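Local coordinates for protein beta-galactosidase (Bacillus circulans subsp. alkalophilus, PDB 3TTY) that hydrolyses terminal non-reducing beta-D-galactose residues in beta-galactosides, with a TIM barrel as its probable catalytic domain, at residues A[617-622]-A[628-633]; A[384-389]-A[650-655]. All blocks are in the same frame, centred on the assembly; numbering follows the deposited sequence.

Contact 1. Residues A[617-622]-A[628-633]; sequences VEVAER and SYLFVM
Glu618 and Met633 meet across an antiparallel beta hairpin. Met633 is bent at its last torsion (chi3 -66°), which turns its methyl CE onto the extended glutamate, 3.5 Å from Glu618 CD. The Glu618 carboxylate itself bonds to His337, Gln333 and His635. On the same face, the Phe631 ring crosses the aliphatic part of Arg622, with CE2 4.1 Å from Arg622 CD. The ring and guanidinium planes are only 20° apart. The guanidinium end goes on to Asp340 and the carbonyl of Val335. Ala620 O lies in plane at the ring edge and accepts Phe631 N at 2.8 Å.

The other face carries Glu621, whose OE2 receives Ser628 OG through its anti lone pair at 3.0 Å. The same OE2 forms a salt bridge with Arg674. With an alanine here, Ser628 OG would probably lose its acceptor and Arg674 its charged mate. Val617 CG1 packs on Val632 CG1 at 3.7 Å.

Six backbone hydrogen bonds, two at each of three pairs, join the strands. Strand 669-674 continues the C-terminal sheet beside 628-633. Helix 326-336 covers Phe631 and Met633, and strand 640-643 meets Val617 and Val632.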
loop_
_atom_site.group_PDB
_atom_site.type_symbol
_atom_site.label_atom_id
_atom_site.label_comp_id
_atom_site.label_asym_id
_atom_site.label_seq_id
_atom_site.Cartn_x
_atom_site.Cartn_y
_atom_site.Cartn_z
ATOM N N VAL A 617 -4.312 20.709 31.927
ATOM C CA VAL A 617 -5.264 20.559 33.012
ATOM C C VAL A 617 -6.632 20.940 32.476
ATOM O O VAL A 617 -6.971 22.118 32.358
ATOM C CB VAL A 617 -4.904 21.427 34.236
ATOM C CG1 VAL A 617 -6.018 21.355 35.291
ATOM C CG2 VAL A 617 -3.565 20.989 34.814
ATOM N N GLU A 618 -7.413 19.930 32.141
ATOM C CA GLU A 618 -8.692 20.152 31.505
ATOM C C GLU A 618 -9.770 20.491 32.523
ATOM O O GLU A 618 -9.883 19.850 33.572
ATOM C CB GLU A 618 -9.085 18.916 30.705
ATOM C CG GLU A 618 -10.499 18.947 30.167
ATOM C CD GLU A 618 -10.872 17.642 29.506
ATOM O OE1 GLU A 618 -10.025 16.723 29.492
ATOM O OE2 GLU A 618 -12.013 17.532 29.019
ATOM N N VAL A 619 -10.561 21.511 32.217
ATOM C CA VAL A 619 -11.711 21.808 33.045
ATOM C C VAL A 619 -13.007 21.803 32.233
ATOM O O VAL A 619 -13.090 22.429 31.179
ATOM C CB VAL A 619 -11.552 23.152 33.765
ATOM C CG1 VAL A 619 -12.711 23.365 34.726
ATOM C CG2 VAL A 619 -10.220 23.202 34.501
ATOM N N ALA A 620 -14.015 21.099 32.732
ATOM C CA ALA A 620 -15.305 21.056 32.066
ATOM C C ALA A 620 -16.410 21.079 33.105
ATOM O O ALA A 620 -16.199 20.697 34.254
ATOM C CB ALA A 620 -15.414 19.818 31.188
ATOM N N GLU A 621 -17.600 21.510 32.700
ATOM C CA GLU A 621 -18.659 21.758 33.657
ATOM C C GLU A 621 -19.941 21.016 33.324
ATOM O O GLU A 621 -20.369 20.982 32.173
ATOM C CB GLU A 621 -18.956 23.264 33.744
ATOM C CG GLU A 621 -20.072 23.611 34.744
ATOM C CD GLU A 621 -20.612 25.032 34.575
ATOM O OE1 GLU A 621 -21.011 25.384 33.444
ATOM O OE2 GLU A 621 -20.628 25.799 35.567
ATOM N N ARG A 622 -20.546 20.424 34.346
ATOM C CA ARG A 622 -21.919 19.954 34.261
ATOM C C ARG A 622 -22.721 20.636 35.367
ATOM O O ARG A 622 -22.214 20.860 36.465
ATOM C CB ARG A 622 -21.996 18.428 34.391
ATOM C CG ARG A 622 -21.346 17.658 33.245
ATOM C CD ARG A 622 -21.402 16.140 33.464
ATOM N NE ARG A 622 -22.754 15.603 33.343
ATOM C CZ ARG A 622 -23.080 14.321 33.481
ATOM N NH1 ARG A 622 -22.156 13.409 33.743
ATOM N NH2 ARG A 622 -24.344 13.950 33.371
ATOM N N SER A 628 -23.185 23.732 40.242
ATOM C CA SER A 628 -22.192 23.559 39.189
ATOM C C SER A 628 -21.057 22.632 39.614
ATOM O O SER A 628 -20.418 22.860 40.637
ATOM C CB SER A 628 -21.612 24.910 38.783
ATOM O OG SER A 628 -20.272 24.757 38.365
ATOM N N TYR A 629 -20.812 21.594 38.819
ATOM C CA TYR A 629 -19.689 20.697 39.042
ATOM C C TYR A 629 -18.558 20.948 38.051
ATOM O O TYR A 629 -18.718 20.741 36.844
ATOM C CB TYR A 629 -20.144 19.239 38.966
ATOM C CG TYR A 629 -21.244 18.943 39.942
ATOM C CD1 TYR A 629 -20.978 18.854 41.306
ATOM C CD2 TYR A 629 -22.553 18.776 39.514
ATOM C CE1 TYR A 629 -21.987 18.598 42.218
ATOM C CE2 TYR A 629 -23.570 18.525 40.422
ATOM C CZ TYR A 629 -23.279 18.433 41.774
ATOM O OH TYR A 629 -24.285 18.181 42.685
ATOM N N LEU A 630 -17.419 21.410 38.563
ATOM C CA LEU A 630 -16.241 21.601 37.723
ATOM C C LEU A 630 -15.364 20.365 37.784
ATOM O O LEU A 630 -14.780 20.063 38.832
ATOM C CB LEU A 630 -15.421 22.814 38.150
ATOM C CG LEU A 630 -16.036 24.200 38.029
ATOM C CD1 LEU A 630 -14.915 25.244 38.070
ATOM C CD2 LEU A 630 -16.825 24.309 36.757
ATOM N N PHE A 631 -15.280 19.657 36.664
ATOM C CA PHE A 631 -14.401 18.511 36.550
ATOM C C PHE A 631 -13.004 18.989 36.185
ATOM O O PHE A 631 -12.782 19.519 35.095
ATOM C CB PHE A 631 -14.944 17.523 35.512
ATOM C CG PHE A 631 -16.224 16.845 35.939
ATOM C CD1 PHE A 631 -16.219 15.526 36.376
ATOM C CD2 PHE A 631 -17.428 17.533 35.916
ATOM C CE1 PHE A 631 -17.387 14.908 36.786
ATOM C CE2 PHE A 631 -18.606 16.917 36.316
ATOM C CZ PHE A 631 -18.585 15.599 36.755
ATOM N N VAL A 632 -12.064 18.822 37.109
ATOM C CA VAL A 632 -10.691 19.231 36.868
ATOM C C VAL A 632 -9.838 18.000 36.675
ATOM O O VAL A 632 -9.825 17.102 37.515
ATOM C CB VAL A 632 -10.117 20.047 38.023
ATOM C CG1 VAL A 632 -8.737 20.572 37.653
ATOM C CG2 VAL A 632 -11.057 21.183 38.374
ATOM N N MET A 633 -9.124 17.961 35.556
ATOM C CA MET A 633 -8.450 16.746 35.140
ATOM C C MET A 633 -7.055 17.058 34.667
ATOM O O MET A 633 -6.858 17.743 33.668
ATOM C CB MET A 633 -9.284 16.032 34.084
ATOM C CG MET A 633 -10.665 15.670 34.651
ATOM S SD MET A 633 -11.952 15.337 33.455
ATOM C CE MET A 633 -12.163 16.945 32.681
#

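Contact 2. Residues A[384-389]-A[650-655]; sequences QQLGDT and RDLLTG
Leu386 meets Leu652 and Leu653 where the end of helix 371-386 faces an Asx turn of the C-terminal domain. This helix follows the last strand of the TIM barrel. The contact therefore joins the barrel to the C-terminal antiparallel sheet.

The meeting itself is apolar, and no hydrogen bond crosses it. CD2 of Leu386 touches both partners, lying 4.1 Å from Leu652 CB and the same distance from Leu653 CD2. Both leucines cross it at a slant. Tyr332 of helix 326-336 packs on Leu386 and Leu653 and so touches both sides. Thr389 and Leu652 reach toward each other tip to tip, with Thr389 CG2 3.7 Å from Leu652 CD2. With the threonine hydroxyl beside its own nitrogen (chi1 -53°), it turns back to Leu386 O and the methyl is left to face Leu652.

Hydrogen bonds shape each segment from within. A type II' turn runs from Leu386 to Thr389, with Gly387 at positive phi (51°) where the helix ends. Leu386 O is gripped twice, by Thr389 N and by Thr389 OG1, the latter at 2.7 Å and in the carbonyl plane. The OG1 bond fixes the rotation of the threonine hydroxyl. In 650-655, Asp651 OD1 accepts Leu653 N at 3.0 Å, from above the carboxylate plane, and also takes Ile671 N of strand 669-674. A backbone bond from Gly655 N to Asp651 O then curls the segment back on itself.

Arg650, just before the turn, forms a salt bridge with Glu673 of strand 669-674. Leu652 CD1 lies 3.7 Å above one face of the Arg650 guanidinium, offset toward its rim.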
loop_
_atom_site.group_PDB
_atom_site.type_symbol
_atom_site.label_atom_id
_atom_site.label_comp_id
_atom_site.label_asym_id
_atom_site.label_seq_id
_atom_site.Cartn_x
_atom_site.Cartn_y
_atom_site.Cartn_z
ATOM N N GLN A 384 -19.318 4.491 43.972
ATOM C CA GLN A 384 -20.300 4.193 45.012
ATOM C C GLN A 384 -20.527 5.408 45.906
ATOM O O GLN A 384 -21.665 5.752 46.214
ATOM C CB GLN A 384 -19.866 2.989 45.841
ATOM C CG GLN A 384 -20.225 1.669 45.194
ATOM C CD GLN A 384 -19.512 0.512 45.838
ATOM O OE1 GLN A 384 -18.525 0.702 46.542
ATOM N NE2 GLN A 384 -20.000 -0.706 45.594
ATOM N N GLN A 385 -19.436 6.065 46.290
ATOM C CA GLN A 385 -19.499 7.219 47.175
ATOM C C GLN A 385 -20.178 8.427 46.518
ATOM O O GLN A 385 -20.771 9.254 47.207
ATOM C CB GLN A 385 -18.097 7.593 47.659
ATOM C CG GLN A 385 -17.432 6.498 48.489
ATOM C CD GLN A 385 -15.947 6.757 48.754
ATOM O OE1 GLN A 385 -15.343 6.111 49.617
ATOM N NE2 GLN A 385 -15.354 7.698 48.009
ATOM N N LEU A 386 -20.093 8.531 45.194
ATOM C CA LEU A 386 -20.724 9.652 44.497
ATOM C C LEU A 386 -22.238 9.525 44.480
ATOM O O LEU A 386 -22.948 10.525 44.446
ATOM C CB LEU A 386 -20.191 9.804 43.071
ATOM C CG LEU A 386 -18.751 10.297 42.917
ATOM C CD1 LEU A 386 -18.352 10.279 41.464
ATOM C CD2 LEU A 386 -18.582 11.697 43.506
ATOM N N GLY A 387 -22.733 8.292 44.513
ATOM C CA GLY A 387 -24.166 8.060 44.447
ATOM C C GLY A 387 -24.786 8.799 43.271
ATOM O O GLY A 387 -24.260 8.738 42.162
ATOM N N ASP A 388 -25.880 9.519 43.514
ATOM C CA ASP A 388 -26.649 10.118 42.424
ATOM C C ASP A 388 -26.242 11.546 42.093
ATOM O O ASP A 388 -26.864 12.180 41.244
ATOM C CB ASP A 388 -28.154 10.082 42.731
ATOM C CG ASP A 388 -28.550 11.003 43.891
ATOM O OD1 ASP A 388 -29.689 10.871 44.388
ATOM O OD2 ASP A 388 -27.733 11.853 44.309
ATOM N N THR A 389 -25.205 12.040 42.763
ATOM C CA THR A 389 -24.863 13.460 42.744
ATOM C C THR A 389 -24.843 14.115 41.353
ATOM O O THR A 389 -25.417 15.175 41.155
ATOM C CB THR A 389 -23.498 13.716 43.429
ATOM O OG1 THR A 389 -23.492 13.127 44.737
ATOM C CG2 THR A 389 -23.230 15.217 43.561
ATOM N N ARG A 650 -16.353 22.331 47.592
ATOM C CA ARG A 650 -15.636 21.138 48.009
ATOM C C ARG A 650 -15.326 20.207 46.842
ATOM O O ARG A 650 -16.050 20.152 45.847
ATOM C CB ARG A 650 -16.394 20.381 49.106
ATOM C CG ARG A 650 -17.764 19.904 48.702
ATOM C CD ARG A 650 -18.407 19.064 49.790
ATOM N NE ARG A 650 -19.834 18.891 49.536
ATOM C CZ ARG A 650 -20.440 17.718 49.383
ATOM N NH1 ARG A 650 -19.745 16.588 49.479
ATOM N NH2 ARG A 650 -21.745 17.678 49.148
ATOM N N ASP A 651 -14.224 19.487 46.978
ATOM C CA ASP A 651 -13.874 18.441 46.053
ATOM C C ASP A 651 -14.716 17.221 46.402
ATOM O O ASP A 651 -14.585 16.665 47.485
ATOM C CB ASP A 651 -12.394 18.120 46.186
ATOM C CG ASP A 651 -11.929 17.137 45.149
ATOM O OD1 ASP A 651 -12.805 16.467 44.552
ATOM O OD2 ASP A 651 -10.699 17.033 44.937
ATOM N N LEU A 652 -15.597 16.817 45.496
ATOM C CA LEU A 652 -16.502 15.715 45.780
ATOM C C LEU A 652 -15.737 14.446 46.141
ATOM O O LEU A 652 -16.213 13.636 46.933
ATOM C CB LEU A 652 -17.412 15.454 44.580
ATOM C CG LEU A 652 -18.913 15.688 44.778
ATOM C CD1 LEU A 652 -19.192 16.754 45.841
ATOM C CD2 LEU A 652 -19.586 16.039 43.460
ATOM N N LEU A 653 -14.544 14.287 45.570
ATOM C CA LEU A 653 -13.806 13.032 45.673
ATOM C C LEU A 653 -12.999 12.892 46.968
ATOM O O LEU A 653 -12.812 11.780 47.463
ATOM C CB LEU A 653 -12.900 12.838 44.455
ATOM C CG LEU A 653 -13.583 12.660 43.095
ATOM C CD1 LEU A 653 -12.542 12.563 41.975
ATOM C CD2 LEU A 653 -14.490 11.440 43.098
ATOM N N THR A 654 -12.520 14.014 47.503
ATOM C CA THR A 654 -11.790 14.020 48.772
ATOM C C THR A 654 -12.648 14.487 49.952
ATOM O O THR A 654 -12.333 14.206 51.104
ATOM C CB THR A 654 -10.528 14.916 48.709
ATOM O OG1 THR A 654 -10.906 16.278 48.461
ATOM C CG2 THR A 654 -9.590 14.446 47.613
ATOM N N GLY A 655 -13.730 15.195 49.660
ATOM C CA GLY A 655 -14.561 15.782 50.695
ATOM C C GLY A 655 -13.985 17.087 51.236
ATOM O O GLY A 655 -14.604 17.741 52.078
#

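Overall arrangement
Contacts 1 and 2 have centres about 14 Å apart, and Tyr629 joins them. Tyr629 OH lies 3.3 Å from Thr389 CG2, and Tyr629 CE1 lies 3.7 Å from Leu652 CD2. One ring of the hairpin thus touches both segments of contact 2. Along the chain, contact 1 is nested inside the loop closed by contact 2. Strand 669-674 also borders both: it pairs with 628-633 and bonds to Arg650 and Leu652. Helix 326-336 of the barrel packs against both contacts as well. None of the residues lining the galactose pocket or binding the zinc ion belongs to either contact. Contact 1 builds a hairpin within the C-terminal domain, and contact 2 joins that domain to the end of a barrel helix.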